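Local coordinates for protein bacterioferritin (PDB 1JGC) that probably stores iron, oxidising ferrous iron with dioxygen at a ferroxidase centre and depositing the ferric mineral inside a 24-subunit, haem-binding shell, at residues Lys57-Ala60 against Arg61-Leu65; Ala5-Ile8 against Glu9-Ala13. One frame throughout, in Å; residues are numbered along the deposited sequence.

Overall arrangement
Contacts 1 and 2 are each a local run of i to i+4 pairs, at the end of helix 38-64 and the start of helix 5-34. Their centres lie 10 Å apart, and the two pack directly on each other: Ile62 CG1 meets Leu11 CB at 3.6 Å, and Leu65 O lies 3.5 Å from Ile8 CD1. Contact 1 is largely buried and apolar, with an arginine held by acidic groups of its own chain and of another subunit; two neighbouring subunits touch it. Contact 2 is only partly buried. Val7 and Leu11 face the bundle interior, Lys6 and Glu9 are exposed, and no other chain of the assembly touches it.

Contact 1 (Lys57-Ala60 against Arg61-Leu65); sequences KIIA and RILFL
The guanidinium of Arg61 carries Leu65 CD2 on one face, 3.9 Å above its plane and displaced from the centre of the group, a pair four residues apart at the C-terminal end of helix 38-64 of the ferritin-like bundle. Its nitrogens are all engaged: NE with Ser116 OG, NH2 in a salt bridge with Asp113, NH1 in one with Glu128 of a third subunit. These three partners fix its rotation and tie the helix end both to the chain's own bundle and to the shell. CG stands anti to the backbone N, and a bend at chi2 (62°) carries the group on toward the C-terminal end of the helix.

Four backbone bonds, from Arg61 N to Lys57 O through Phe64 N to Ala60 O (3.0 Å), hold the turns; Leu65 is the first residue to leave helical geometry. Ile59 and Leu63 meet loosely; Ile59, its side chain about 5 Å from the haem, and Ala60 also pack on Arg30 of the second subunit. Ile58, close to Glu18 of the ferroxidase iron site, which is metal-free here, sends its CG2 obliquely across to Ile62 CD1 at 4.1 Å, while Ile62 CG1 rests 3.3 Å from Ile58 O.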
# COMPACT_ATOMS: atom_id res chain seq x y z
N LYS A 57 -44.50 -0.32 -2.47
CA LYS A 57 -44.64 -0.90 -3.80
C LYS A 57 -46.11 -0.84 -4.27
O LYS A 57 -46.40 -0.48 -5.42
CB LYS A 57 -44.14 -2.34 -3.74
CG LYS A 57 -44.21 -3.12 -5.02
CD LYS A 57 -43.85 -4.60 -4.79
CE LYS A 57 -42.43 -4.76 -4.25
NZ LYS A 57 -42.04 -6.19 -4.02
N ILE A 58 -47.04 -1.16 -3.37
CA ILE A 58 -48.47 -1.16 -3.68
C ILE A 58 -49.05 0.24 -3.90
O ILE A 58 -49.91 0.44 -4.76
CB ILE A 58 -49.26 -1.89 -2.57
CG1 ILE A 58 -48.99 -3.39 -2.69
CG2 ILE A 58 -50.75 -1.59 -2.67
CD1 ILE A 58 -49.66 -4.19 -1.64
N ILE A 59 -48.58 1.20 -3.12
CA ILE A 59 -49.05 2.56 -3.26
C ILE A 59 -48.63 3.08 -4.64
O ILE A 59 -49.39 3.78 -5.30
CB ILE A 59 -48.45 3.47 -2.17
CG1 ILE A 59 -49.02 3.08 -0.81
CG2 ILE A 59 -48.74 4.94 -2.48
CD1 ILE A 59 -48.38 3.78 0.36
N ALA A 60 -47.42 2.72 -5.07
CA ALA A 60 -46.93 3.16 -6.37
C ALA A 60 -47.76 2.58 -7.51
O ALA A 60 -48.06 3.27 -8.48
CB ALA A 60 -45.46 2.78 -6.54
N ARG A 61 -48.13 1.32 -7.38
CA ARG A 61 -48.92 0.68 -8.42
C ARG A 61 -50.30 1.33 -8.48
O ARG A 61 -50.86 1.49 -9.57
CB ARG A 61 -49.07 -0.81 -8.13
CG ARG A 61 -49.87 -1.57 -9.16
CD ARG A 61 -49.22 -1.53 -10.52
NE ARG A 61 -50.00 -2.29 -11.49
CZ ARG A 61 -49.73 -2.35 -12.79
NH1 ARG A 61 -48.69 -1.69 -13.29
NH2 ARG A 61 -50.52 -3.05 -13.60
N ILE A 62 -50.84 1.70 -7.33
CA ILE A 62 -52.15 2.33 -7.30
C ILE A 62 -52.11 3.67 -8.02
O ILE A 62 -52.99 3.98 -8.81
CB ILE A 62 -52.62 2.54 -5.85
CG1 ILE A 62 -53.06 1.20 -5.25
CG2 ILE A 62 -53.75 3.56 -5.81
CD1 ILE A 62 -53.46 1.27 -3.78
N LEU A 63 -51.10 4.48 -7.74
CA LEU A 63 -51.00 5.78 -8.38
C LEU A 63 -50.84 5.64 -9.89
O LEU A 63 -51.43 6.38 -10.65
CB LEU A 63 -49.83 6.58 -7.80
CG LEU A 63 -50.03 7.11 -6.38
CD1 LEU A 63 -48.75 7.79 -5.92
CD2 LEU A 63 -51.19 8.09 -6.37
N PHE A 64 -50.04 4.67 -10.31
CA PHE A 64 -49.84 4.45 -11.73
C PHE A 64 -51.16 4.11 -12.42
O PHE A 64 -51.40 4.57 -13.53
CB PHE A 64 -48.84 3.31 -11.95
CG PHE A 64 -48.71 2.90 -13.38
CD1 PHE A 64 -48.23 3.80 -14.32
CD2 PHE A 64 -49.08 1.63 -13.79
CE1 PHE A 64 -48.12 3.42 -15.67
CE2 PHE A 64 -48.98 1.25 -15.12
CZ PHE A 64 -48.50 2.15 -16.06
N LEU A 65 -51.99 3.31 -11.77
CA LEU A 65 -53.29 2.92 -12.31
C LEU A 65 -54.28 4.05 -12.11
O LEU A 65 -55.48 3.88 -12.31
CB LEU A 65 -53.83 1.66 -11.63
CG LEU A 65 -53.04 0.36 -11.89
CD1 LEU A 65 -53.72 -0.81 -11.20
CD2 LEU A 65 -52.93 0.12 -13.39

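Contact 2 (Ala5-Ile8 against Glu9-Ala13); sequences AKVI and EFLNA
Regular i to i+4 bonds join Ala5-Ile8 to Glu9-Ala13 in the first turns of helix 5-34, from Glu9 N to Ala5 O (3.1 Å) to Asn12 N on Ile8 O (3.0 Å, N-H...O angle 159°). Asp4 OD2 makes weak hydrogen bonds to the backbone N of Lys6 and Val7 at the start of the helix.

Three side-chain pairs follow the same spacing. Lys6, extended beyond CG, passes the Phe10 side chain at a slant, CE 3.9 Å from Phe10 CE2; its ammonium end makes a cation-pi contact with Tyr107. Phe10 CD2 also lies 3.4 Å from Lys6 O, which receives the Phe10 N-H. Val7 and Leu11 run side by side. With CG1 of Val7 anti to the backbone N (chi1 168°), that methyl reaches Leu11 CD1 at 4.0 Å. Ile8 and Asn12 are likewise alongside, Ile8 CG2 being 4.0 Å from Asn12 ND2, but the amide is engaged by a loop: OD1 accepts from Asn70 N and ND2 donates to His68 O, which fixes the orientation of the amide. Lys6 NZ and Glu9 OE1 stay 6.1 Å apart, so any attraction between them is probably slight.

Within the four-helix bundle, Val7 and Phe10 pack on helix 83-111, Leu11 bears on Ile62 of helix 38-64, and Val7 and Leu11 reach Ser116 and Phe120 of helix 114-144.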
# COMPACT_ATOMS: atom_id res chain seq x y z
N ALA A 5 -61.14 -0.43 -12.02
CA ALA A 5 -61.63 0.00 -10.72
C ALA A 5 -61.53 -1.06 -9.63
O ALA A 5 -61.13 -0.76 -8.51
CB ALA A 5 -63.08 0.50 -10.83
N LYS A 6 -61.90 -2.30 -9.93
CA LYS A 6 -61.84 -3.31 -8.89
C LYS A 6 -60.42 -3.77 -8.53
O LYS A 6 -60.19 -4.26 -7.43
CB LYS A 6 -62.70 -4.53 -9.24
CG LYS A 6 -63.00 -5.36 -8.01
CD LYS A 6 -63.99 -6.48 -8.26
CE LYS A 6 -64.26 -7.24 -6.94
NZ LYS A 6 -65.18 -8.43 -7.09
N VAL A 7 -59.48 -3.63 -9.46
CA VAL A 7 -58.11 -4.01 -9.16
C VAL A 7 -57.61 -3.00 -8.14
O VAL A 7 -56.92 -3.35 -7.18
CB VAL A 7 -57.22 -3.96 -10.43
CG1 VAL A 7 -55.75 -4.07 -10.04
CG2 VAL A 7 -57.59 -5.11 -11.37
N ILE A 8 -57.98 -1.75 -8.34
CA ILE A 8 -57.57 -0.69 -7.44
C ILE A 8 -58.16 -0.93 -6.05
O ILE A 8 -57.53 -0.64 -5.04
CB ILE A 8 -58.02 0.68 -8.01
CG1 ILE A 8 -57.25 0.94 -9.31
CG2 ILE A 8 -57.80 1.78 -6.99
CD1 ILE A 8 -57.53 2.27 -9.96
N GLU A 9 -59.37 -1.46 -6.01
CA GLU A 9 -60.01 -1.74 -4.73
C GLU A 9 -59.20 -2.81 -4.01
O GLU A 9 -58.91 -2.70 -2.82
CB GLU A 9 -61.44 -2.25 -4.96
CG GLU A 9 -62.52 -1.29 -4.55
CD GLU A 9 -63.90 -1.73 -5.04
OE1 GLU A 9 -64.34 -2.87 -4.73
OE2 GLU A 9 -64.53 -0.92 -5.76
N PHE A 10 -58.84 -3.86 -4.74
CA PHE A 10 -58.06 -4.95 -4.18
C PHE A 10 -56.71 -4.44 -3.68
O PHE A 10 -56.28 -4.80 -2.58
CB PHE A 10 -57.86 -6.05 -5.21
CG PHE A 10 -58.92 -7.12 -5.18
CD1 PHE A 10 -59.14 -7.86 -4.02
CD2 PHE A 10 -59.68 -7.41 -6.31
CE1 PHE A 10 -60.11 -8.88 -3.99
CE2 PHE A 10 -60.64 -8.43 -6.29
CZ PHE A 10 -60.85 -9.16 -5.13
N LEU A 11 -56.05 -3.60 -4.47
CA LEU A 11 -54.76 -3.04 -4.09
C LEU A 11 -54.88 -2.24 -2.78
O LEU A 11 -54.03 -2.35 -1.90
CB LEU A 11 -54.20 -2.16 -5.22
CG LEU A 11 -53.71 -2.94 -6.44
CD1 LEU A 11 -53.44 -1.99 -7.60
CD2 LEU A 11 -52.46 -3.73 -6.07
N ASN A 12 -55.93 -1.43 -2.67
CA ASN A 12 -56.14 -0.64 -1.47
C ASN A 12 -56.45 -1.53 -0.27
O ASN A 12 -56.14 -1.18 0.87
CB ASN A 12 -57.27 0.36 -1.67
CG ASN A 12 -56.76 1.75 -1.97
OD1 ASN A 12 -55.92 2.28 -1.24
ND2 ASN A 12 -57.26 2.35 -3.04
N ALA A 13 -57.06 -2.68 -0.51
CA ALA A 13 -57.36 -3.58 0.59
C ALA A 13 -56.05 -4.24 1.03
O ALA A 13 -55.78 -4.38 2.22
CB ALA A 13 -58.38 -4.64 0.16